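Local atomic coordinates of RNA pseudouridylate synthase domain-containing protein 4 (Homo sapiens, PDB entry 5UBA), a protein that isomerises uridine to pseudouridine in mitochondrial RNA, including the 16S ribosomal RNA, a modification needed to assemble a functional mitochondrial ribosome. Residues A170-T175 with P193-K198; K84-V89 with L252-L257; Q110-Y115 with Q256-A261. One frame throughout, in Å; residues are numbered along the deposited sequence. Where two conformers were deposited one is given.

Contact 1. Residues A170-T175 with P193-K198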
loop_
_atom_site.group_PDB
_atom_site.type_symbol
_atom_site.label_atom_id
_atom_site.label_comp_id
_atom_site.label_asym_id
_atom_site.label_seq_id
_atom_site.Cartn_x
_atom_site.Cartn_y
_atom_site.Cartn_z
ATOM N N ALA A 170 -8.467 4.462 -20.168
ATOM C CA ALA A 170 -7.415 4.996 -19.297
ATOM C C ALA A 170 -8.052 5.726 -18.125
ATOM O O ALA A 170 -9.045 6.419 -18.295
ATOM C CB ALA A 170 -6.493 5.925 -20.065
ATOM N N GLN A 171 -7.494 5.533 -16.933
ATOM C CA GLN A 171 -7.992 6.170 -15.725
ATOM C C GLN A 171 -6.961 7.186 -15.249
ATOM O O GLN A 171 -5.755 6.906 -15.245
ATOM C CB GLN A 171 -8.239 5.127 -14.635
ATOM C CG GLN A 171 -9.068 3.908 -15.064
ATOM C CD GLN A 171 -8.685 2.645 -14.303
ATOM O OE1 GLN A 171 -9.030 2.480 -13.135
ATOM N NE2 GLN A 171 -7.950 1.758 -14.955
ATOM N N VAL A 172 -7.449 8.353 -14.834
ATOM C CA VAL A 172 -6.604 9.423 -14.295
ATOM C C VAL A 172 -5.933 8.863 -13.034
ATOM O O VAL A 172 -6.598 8.236 -12.222
ATOM C CB VAL A 172 -7.441 10.678 -13.968
ATOM C CG1 VAL A 172 -6.593 11.739 -13.279
ATOM C CG2 VAL A 172 -8.063 11.232 -15.252
ATOM N N ALA A 173 -4.612 9.038 -12.941
ATOM C CA ALA A 173 -3.825 8.488 -11.832
ATOM C C ALA A 173 -2.735 9.480 -11.485
ATOM O O ALA A 173 -1.945 9.871 -12.347
ATOM C CB ALA A 173 -3.222 7.151 -12.236
ATOM N N VAL A 174 -2.694 9.890 -10.218
ATOM C CA VAL A 174 -1.754 10.872 -9.732
ATOM C C VAL A 174 -1.208 10.414 -8.385
ATOM O O VAL A 174 -1.961 10.174 -7.437
ATOM C CB VAL A 174 -2.449 12.211 -9.548
ATOM C CG1 VAL A 174 -1.493 13.246 -8.995
ATOM C CG2 VAL A 174 -3.060 12.645 -10.876
ATOM N N THR A 175 0.117 10.336 -8.315
ATOM C CA THR A 175 0.862 9.966 -7.107
ATOM C C THR A 175 1.895 11.027 -6.807
ATOM O O THR A 175 2.754 11.287 -7.655
ATOM C CB THR A 175 1.608 8.643 -7.356
ATOM O OG1 THR A 175 0.673 7.627 -7.717
ATOM C CG2 THR A 175 2.391 8.214 -6.122
ATOM N N PRO A 193 -0.969 8.743 -2.914
ATOM C CA PRO A 193 -1.870 8.595 -4.056
ATOM C C PRO A 193 -3.006 9.622 -3.871
ATOM O O PRO A 193 -3.639 9.681 -2.796
ATOM C CB PRO A 193 -2.352 7.152 -3.956
ATOM C CG PRO A 193 -2.220 6.810 -2.498
ATOM C CD PRO A 193 -1.143 7.663 -1.911
ATOM N N ILE A 194 -3.186 10.494 -4.857
ATOM C CA ILE A 194 -4.265 11.471 -4.814
ATOM C C ILE A 194 -5.527 10.807 -5.315
ATOM O O ILE A 194 -6.591 10.922 -4.698
ATOM C CB ILE A 194 -3.937 12.706 -5.679
ATOM C CG1 ILE A 194 -2.624 13.359 -5.203
ATOM C CG2 ILE A 194 -5.117 13.672 -5.681
ATOM C CD1 ILE A 194 -2.597 13.836 -3.764
ATOM N N THR A 195 -5.383 10.100 -6.428
ATOM C CA THR A 195 -6.396 9.180 -6.937
ATOM C C THR A 195 -6.299 7.845 -6.197
ATOM O O THR A 195 -5.526 7.715 -5.243
ATOM C CB THR A 195 -6.180 8.988 -8.430
ATOM O OG1 THR A 195 -4.825 8.565 -8.647
ATOM C CG2 THR A 195 -6.385 10.297 -9.186
ATOM N N GLY A 196 -7.134 6.884 -6.589
ATOM C CA GLY A 196 -7.226 5.602 -5.894
ATOM C C GLY A 196 -7.318 4.433 -6.833
ATOM O O GLY A 196 -8.140 3.548 -6.626
ATOM N N ILE A 197 -6.452 4.420 -7.842
ATOM C CA ILE A 197 -6.497 3.428 -8.925
ATOM C C ILE A 197 -5.732 2.190 -8.471
ATOM O O ILE A 197 -4.705 2.296 -7.797
ATOM C CB ILE A 197 -5.890 4.002 -10.224
ATOM C CG1 ILE A 197 -6.721 5.212 -10.722
ATOM C CG2 ILE A 197 -5.761 2.952 -11.315
ATOM C CD1 ILE A 197 -8.198 4.942 -10.881
ATOM N N LYS A 198 -6.240 1.019 -8.856
ATOM C CA LYS A 198 -5.631 -0.264 -8.506
ATOM C C LYS A 198 -4.144 -0.322 -8.863
ATOM O O LYS A 198 -3.746 -0.035 -10.009
ATOM C CB LYS A 198 -6.391 -1.368 -9.252
ATOM C CG LYS A 198 -5.847 -2.782 -9.080
ATOM C CD LYS A 198 -5.949 -3.253 -7.651
ATOM C CE LYS A 198 -5.869 -4.770 -7.581
ATOM N NZ LYS A 198 -6.162 -5.192 -6.193
#
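Val-174 and Thr-195 make the first polar link: Val-174 N donates to the hydroxyl OG1 of Thr-195 over 3.0 Å, and at 167° the bond is nearly straight. Thr-195 can reach because its OG1 sits between its own backbone N and carbonyl carbon (chi1 55°), which turns the hydroxyl to the facing chain while CG2 lies 3.7 Å from the carbonyl oxygen of Val-172. The hydroxyl here does what a backbone carbonyl would do in a regular sheet. One residue back, Ile-194 N returns a bond of 2.9 Å to Val-174 O. OG1 also hydrogen-bonds Gln-200 of helix 200-209, and the same Gln-200 OE1 takes the N-H of Ile-197, so one glutamine fixes both the threonine and the turn after it. Strands 175-182 and 186-193 form a hairpin of the pseudouridine synthase domain, and its open end lies here: Thr-175 and Pro-193 are the last antiparallel pair, non-hydrogen-bonded, with CA atoms 4.3 Å apart. Past it the one backbone bond from Ile-194 is followed by a side-chain acceptor, Thr-195 OG1. The segment 193-198 then leads to Lys-198, whose NZ forms a salt bridge with Asp-83, the active-site residue inferred from relatives, which links this end of the segment to the probable active site. Val-174 and Ile-194 meet at a slant, CG1 of the valine 4.0 Å from CG1 of the isoleucine. At the far end Ile-197 lays CG1 3.4 Å from Val-172 O, while its CD1 reaches the bent side chain of Gln-171, 3.4 Å from OE1 and 3.8 Å from CB. Ile-134 of strand 134-135 touches the side chains of both Ala-173 and Ile-197.

Contact 2. Residues K84-V89 with L252-L257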
loop_
_atom_site.group_PDB
_atom_site.type_symbol
_atom_site.label_atom_id
_atom_site.label_comp_id
_atom_site.label_asym_id
_atom_site.label_seq_id
_atom_site.Cartn_x
_atom_site.Cartn_y
_atom_site.Cartn_z
ATOM N N LYS A 84 -3.716 -6.970 -0.508
ATOM C CA LYS A 84 -3.245 -8.084 0.320
ATOM C C LYS A 84 -1.833 -7.883 0.852
ATOM O O LYS A 84 -1.581 -8.119 2.007
ATOM C CB LYS A 84 -3.319 -9.382 -0.504
ATOM C CG LYS A 84 -2.859 -10.651 0.170
ATOM C CD LYS A 84 -2.725 -11.787 -0.839
ATOM C CE LYS A 84 -2.518 -13.130 -0.149
ATOM N NZ LYS A 84 -2.624 -14.234 -1.133
ATOM N N GLU A 85 -0.918 -7.444 -0.007
ATOM C CA GLU A 85 0.470 -7.271 0.403
ATOM C C GLU A 85 0.794 -5.905 0.991
ATOM O O GLU A 85 1.947 -5.631 1.290
ATOM C CB GLU A 85 1.427 -7.545 -0.761
ATOM C CG GLU A 85 1.670 -9.013 -1.074
ATOM C CD GLU A 85 2.934 -9.152 -1.921
ATOM O OE1 GLU A 85 2.894 -8.819 -3.106
ATOM O OE2 GLU A 85 3.988 -9.534 -1.375
ATOM N N THR A 86 -0.214 -5.067 1.185
ATOM C CA THR A 86 -0.057 -3.832 1.931
ATOM C C THR A 86 -0.325 -4.054 3.400
ATOM O O THR A 86 -1.204 -4.822 3.756
ATOM C CB THR A 86 -0.995 -2.771 1.345
ATOM O OG1 THR A 86 -0.648 -2.621 -0.047
ATOM C CG2 THR A 86 -0.898 -1.404 2.094
ATOM N N THR A 87 0.437 -3.377 4.245
ATOM C CA THR A 87 0.241 -3.394 5.670
ATOM C C THR A 87 -0.301 -2.052 6.149
ATOM O O THR A 87 -0.245 -1.065 5.419
ATOM C CB THR A 87 1.563 -3.689 6.385
ATOM O OG1 THR A 87 2.530 -2.712 6.008
ATOM C CG2 THR A 87 2.101 -5.078 6.038
ATOM N N GLY A 88 -0.843 -2.019 7.370
ATOM C CA GLY A 88 -1.008 -0.785 8.087
ATOM C C GLY A 88 -2.426 -0.279 8.226
ATOM O O GLY A 88 -3.357 -1.054 8.376
ATOM N N VAL A 89 -2.574 1.050 8.190
ATOM C CA VAL A 89 -3.788 1.692 8.720
ATOM C C VAL A 89 -5.036 1.319 7.933
ATOM O O VAL A 89 -5.121 1.507 6.720
ATOM C CB VAL A 89 -3.673 3.243 8.713
ATOM C CG1 VAL A 89 -4.955 3.855 9.291
ATOM C CG2 VAL A 89 -2.500 3.734 9.530
ATOM N N LEU A 252 5.412 -2.243 1.182
ATOM C CA LEU A 252 4.457 -1.130 0.985
ATOM C C LEU A 252 3.526 -1.035 2.183
ATOM O O LEU A 252 2.717 -1.937 2.403
ATOM C CB LEU A 252 3.679 -1.308 -0.307
ATOM C CG LEU A 252 2.620 -0.237 -0.624
ATOM C CD1 LEU A 252 3.267 1.137 -0.765
ATOM C CD2 LEU A 252 1.866 -0.576 -1.893
ATOM N N HIS A 253 3.672 0.034 2.951
ATOM C CA HIS A 253 2.989 0.238 4.223
ATOM C C HIS A 253 2.088 1.484 4.178
ATOM O O HIS A 253 2.554 2.578 3.825
ATOM C CB HIS A 253 4.039 0.414 5.306
ATOM C CG HIS A 253 3.484 0.658 6.671
ATOM N ND1 HIS A 253 2.726 -0.279 7.362
ATOM C CD2 HIS A 253 3.598 1.730 7.485
ATOM C CE1 HIS A 253 2.431 0.210 8.551
ATOM N NE2 HIS A 253 2.934 1.427 8.655
ATOM N N ALA A 254 0.824 1.296 4.576
ATOM C CA ALA A 254 -0.106 2.414 4.754
ATOM C C ALA A 254 0.225 3.030 6.114
ATOM O O ALA A 254 -0.167 2.539 7.184
ATOM C CB ALA A 254 -1.546 1.920 4.684
ATOM N N ARG A 255 1.044 4.078 6.047
ATOM C CA ARG A 255 1.627 4.718 7.206
ATOM C C ARG A 255 0.691 5.650 7.938
ATOM O O ARG A 255 0.708 5.725 9.169
ATOM C CB ARG A 255 2.875 5.496 6.757
ATOM C CG ARG A 255 3.531 6.335 7.823
ATOM C CD ARG A 255 4.127 5.483 8.896
ATOM N NE ARG A 255 4.974 6.285 9.755
ATOM C CZ ARG A 255 5.660 5.802 10.781
ATOM N NH1 ARG A 255 5.605 4.508 11.091
ATOM N NH2 ARG A 255 6.430 6.631 11.496
ATOM N N GLN A 256 -0.045 6.451 7.194
ATOM C CA GLN A 256 -0.842 7.499 7.804
ATOM C C GLN A 256 -2.129 7.754 7.029
ATOM O O GLN A 256 -2.129 7.709 5.804
ATOM C CB GLN A 256 -0.011 8.780 7.846
ATOM C CG GLN A 256 -0.695 10.019 8.393
ATOM C CD GLN A 256 0.268 11.174 8.539
ATOM O OE1 GLN A 256 1.128 11.389 7.670
ATOM N NE2 GLN A 256 0.145 11.929 9.640
ATOM N N LEU A 257 -3.199 8.094 7.759
ATOM C CA LEU A 257 -4.446 8.598 7.192
ATOM C C LEU A 257 -4.864 9.809 7.970
ATOM O O LEU A 257 -4.874 9.754 9.200
ATOM C CB LEU A 257 -5.578 7.580 7.348
ATOM C CG LEU A 257 -5.702 6.399 6.429
ATOM C CD1 LEU A 257 -6.979 5.637 6.761
ATOM C CD2 LEU A 257 -5.712 6.820 4.954
HETATM O O HOH W 1 4.199 -4.648 2.390
#
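Thr-87 and His-253 lie at the heart of a short parallel pairing, buried near the middle of the chain, between strand 86-87 and the start of strand 252-259. The backbone ladder carries it: Thr-87 N donates to Leu-252 O at 3.3 Å, Thr-87 O receives Ala-254 N at 2.7 Å, and Val-89 N closes on Ala-254 O at 3.0 Å. A side-chain bond runs beside the ladder. A chi1 of 57° carries the hydroxyl OG1 of Thr-87 over to the histidine, where it meets ND1 of His-253 at 2.8 Å, at the edge of the ring and near its plane. His-253 NE2 bonds Cys-273 O, so both ring nitrogens are engaged and the ring's rotation is fixed. Upstream, a water bridges Glu-85 O and Leu-252 N. Gly-88 lies tight against the neighbouring strand, its CA 3.6 Å from His-253 CE1. Its backbone angles (phi 108°, psi -145°) would press a side chain against the preceding carbonyl oxygen, and Ala-254 O and the His-253 ring stand where one would go. There the chain turns a corner, and Val-89 packs CG1 against CD1 of Leu-257 at 3.7 Å. Arg-255 and Gln-256 both face Lys-114, a classic beta bulge. Thr-86 and Thr-87 closely follow Asp-83, probably the catalytic aspartate as in other RluA-family enzymes, and this pairing ties the active-site segment into the central sheet of the pseudouridine synthase fold.

Contact 3. Residues Q110-Y115 with Q256-A261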
loop_
_atom_site.group_PDB
_atom_site.type_symbol
_atom_site.label_atom_id
_atom_site.label_comp_id
_atom_site.label_asym_id
_atom_site.label_seq_id
_atom_site.Cartn_x
_atom_site.Cartn_y
_atom_site.Cartn_z
ATOM N N GLN A 110 -11.005 13.644 0.168
ATOM C CA GLN A 110 -10.902 14.461 1.343
ATOM C C GLN A 110 -9.984 13.829 2.378
ATOM O O GLN A 110 -9.757 14.454 3.398
ATOM C CB GLN A 110 -12.283 14.730 1.961
ATOM C CG GLN A 110 -13.206 15.585 1.074
ATOM C CD GLN A 110 -14.567 15.803 1.733
ATOM O OE1 GLN A 110 -15.601 15.321 1.256
ATOM N NE2 GLN A 110 -14.550 16.455 2.862
ATOM N N VAL A 111 -9.483 12.615 2.125
ATOM C CA VAL A 111 -8.603 11.931 3.086
ATOM C C VAL A 111 -7.169 11.939 2.585
ATOM O O VAL A 111 -6.910 11.522 1.425
ATOM C CB VAL A 111 -9.010 10.446 3.255
ATOM C CG1 VAL A 111 -8.123 9.733 4.252
ATOM C CG2 VAL A 111 -10.453 10.347 3.693
ATOM N N VAL A 112 -6.243 12.352 3.448
ATOM C CA VAL A 112 -4.828 12.329 3.091
ATOM C C VAL A 112 -4.357 10.899 3.378
ATOM O O VAL A 112 -4.459 10.448 4.521
ATOM C CB VAL A 112 -4.006 13.305 3.938
ATOM C CG1 VAL A 112 -2.517 13.147 3.636
ATOM C CG2 VAL A 112 -4.460 14.741 3.707
ATOM N N LYS A 113 -3.844 10.221 2.360
ATOM C CA LYS A 113 -3.366 8.837 2.447
ATOM C C LYS A 113 -1.865 8.872 2.216
ATOM O O LYS A 113 -1.450 9.280 1.137
ATOM C CB LYS A 113 -3.984 7.968 1.334
ATOM C CG LYS A 113 -5.498 7.809 1.356
ATOM C CD LYS A 113 -6.054 7.118 0.104
ATOM C CE LYS A 113 -5.921 7.935 -1.170
ATOM N NZ LYS A 113 -6.288 7.209 -2.408
ATOM N N LYS A 114 -1.058 8.473 3.202
ATOM C CA LYS A 114 0.404 8.416 3.055
ATOM C C LYS A 114 0.883 6.979 3.182
ATOM O O LYS A 114 0.476 6.282 4.103
ATOM C CB LYS A 114 1.109 9.244 4.120
ATOM C CG LYS A 114 0.753 10.724 4.164
ATOM C CD LYS A 114 1.233 11.462 2.927
ATOM C CE LYS A 114 1.118 12.966 3.130
ATOM N NZ LYS A 114 1.687 13.773 2.013
ATOM N N TYR A 115 1.755 6.570 2.270
ATOM C CA TYR A 115 2.337 5.243 2.270
ATOM C C TYR A 115 3.830 5.381 2.322
ATOM O O TYR A 115 4.379 6.365 1.841
ATOM C CB TYR A 115 1.957 4.468 1.031
ATOM C CG TYR A 115 0.511 4.080 0.923
ATOM C CD1 TYR A 115 -0.446 5.031 0.635
ATOM C CD2 TYR A 115 0.132 2.743 1.015
ATOM C CE1 TYR A 115 -1.780 4.682 0.498
ATOM C CE2 TYR A 115 -1.196 2.378 0.892
ATOM C CZ TYR A 115 -2.129 3.348 0.607
ATOM O OH TYR A 115 -3.463 2.984 0.470
ATOM N N GLN A 256 -0.045 6.451 7.194
ATOM C CA GLN A 256 -0.842 7.499 7.804
ATOM C C GLN A 256 -2.129 7.754 7.029
ATOM O O GLN A 256 -2.129 7.709 5.804
ATOM C CB GLN A 256 -0.011 8.780 7.846
ATOM C CG GLN A 256 -0.695 10.019 8.393
ATOM C CD GLN A 256 0.268 11.174 8.539
ATOM O OE1 GLN A 256 1.128 11.389 7.670
ATOM N NE2 GLN A 256 0.145 11.929 9.640
ATOM N N LEU A 257 -3.199 8.094 7.759
ATOM C CA LEU A 257 -4.446 8.598 7.192
ATOM C C LEU A 257 -4.864 9.809 7.970
ATOM O O LEU A 257 -4.874 9.754 9.200
ATOM C CB LEU A 257 -5.578 7.580 7.348
ATOM C CG LEU A 257 -5.702 6.399 6.429
ATOM C CD1 LEU A 257 -6.979 5.637 6.761
ATOM C CD2 LEU A 257 -5.712 6.820 4.954
ATOM N N ILE A 258 -5.219 10.893 7.291
ATOM C CA ILE A 258 -5.765 12.063 7.989
ATOM C C ILE A 258 -7.203 12.211 7.483
ATOM O O ILE A 258 -7.421 12.455 6.293
ATOM C CB ILE A 258 -4.947 13.347 7.776
ATOM C CG1 ILE A 258 -3.458 13.107 8.100
ATOM C CG2 ILE A 258 -5.530 14.475 8.641
ATOM C CD1 ILE A 258 -2.570 14.293 7.770
ATOM N N LEU A 259 -8.160 12.005 8.389
ATOM C CA LEU A 259 -9.589 12.047 8.075
ATOM C C LEU A 259 -10.124 13.387 8.574
ATOM O O LEU A 259 -9.830 13.779 9.699
ATOM C CB LEU A 259 -10.358 10.952 8.819
ATOM C CG LEU A 259 -10.220 9.492 8.433
ATOM C CD1 LEU A 259 -10.914 8.616 9.477
ATOM C CD2 LEU A 259 -10.869 9.269 7.087
ATOM N N PRO A 260 -10.933 14.080 7.759
ATOM C CA PRO A 260 -11.610 15.266 8.286
ATOM C C PRO A 260 -12.600 14.892 9.388
ATOM O O PRO A 260 -12.927 13.705 9.571
ATOM C CB PRO A 260 -12.313 15.863 7.055
ATOM C CG PRO A 260 -12.385 14.779 6.063
ATOM C CD PRO A 260 -11.307 13.775 6.374
ATOM N N ALA A 261 -13.048 15.893 10.140
ATOM C CA ALA A 261 -13.984 15.673 11.252
ATOM C C ALA A 261 -15.268 14.984 10.779
ATOM O O ALA A 261 -15.799 15.310 9.715
ATOM C CB ALA A 261 -14.314 16.993 11.937
HETATM O O HOH W 2 -7.843 15.170 5.577
#
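Val-111 makes the tight side of this contact, its two methyls meeting two leucines: CG1 lies 3.8 Å from CD2 of Leu-257, and CG2 is 3.6 Å from CD2 of Leu-259, the side chains of Val-111 and Leu-259 running alongside each other in the same direction. Leu-257 CD2 is also met by the aliphatic CG of Lys-113, whose chain bends at chi3 (-68°) and whose NZ hydrogen-bonds Thr-195 O. Leu-105 and Phe-106 of helix 96-107 press on Val-111 as well. Between the two faces runs an antiparallel ladder of the central sheet, in which residues 112-115 and 256-259 run 174° apart. Val-112 with Ile-258 and Lys-114 with Gln-256 are its hydrogen-bonded pairs; Lys-114 N to Gln-256 O is almost straight at 176°. The other face, with Val-112, Ile-258, Lys-114 and Gln-256, is partly exposed and looser. Val-112 and Ile-258 approach through their CB atoms at 4.0 Å. Lys-114 and Gln-256 lie side by side, CG of the lysine 3.6 Å from OE1, yet their amino and amide nitrogens bond to Gln-192 and Asn-270. Where the ladder frays, a water links Gln-110 O to Ile-258 O, and Pro-260 CD rests 3.4 Å from Gln-110 O.

Contact 2 is the buried one, close to the centre of the chain, while contacts 1 and 3 lie farther out and are partly buried. Contacts 2 and 3 use opposite directions of pairing on the same strand, 252-259: parallel to 86-87, antiparallel to 112-120, with Gln-256 and Leu-257 common to both. Tyr-115 packs against Ala-254 and Leu-252, joining them further. Contact 1 stands apart from contact 2, their nearest atoms about 6 Å apart, but touches contact 3 through Lys-113 and through Pro-193 packed on Tyr-115. The chemistry changes accordingly: backbone ladders dominate contacts 2 and 3, with a buried threonine-histidine bond in contact 2, whereas contact 1 relies partly on a threonine hydroxyl.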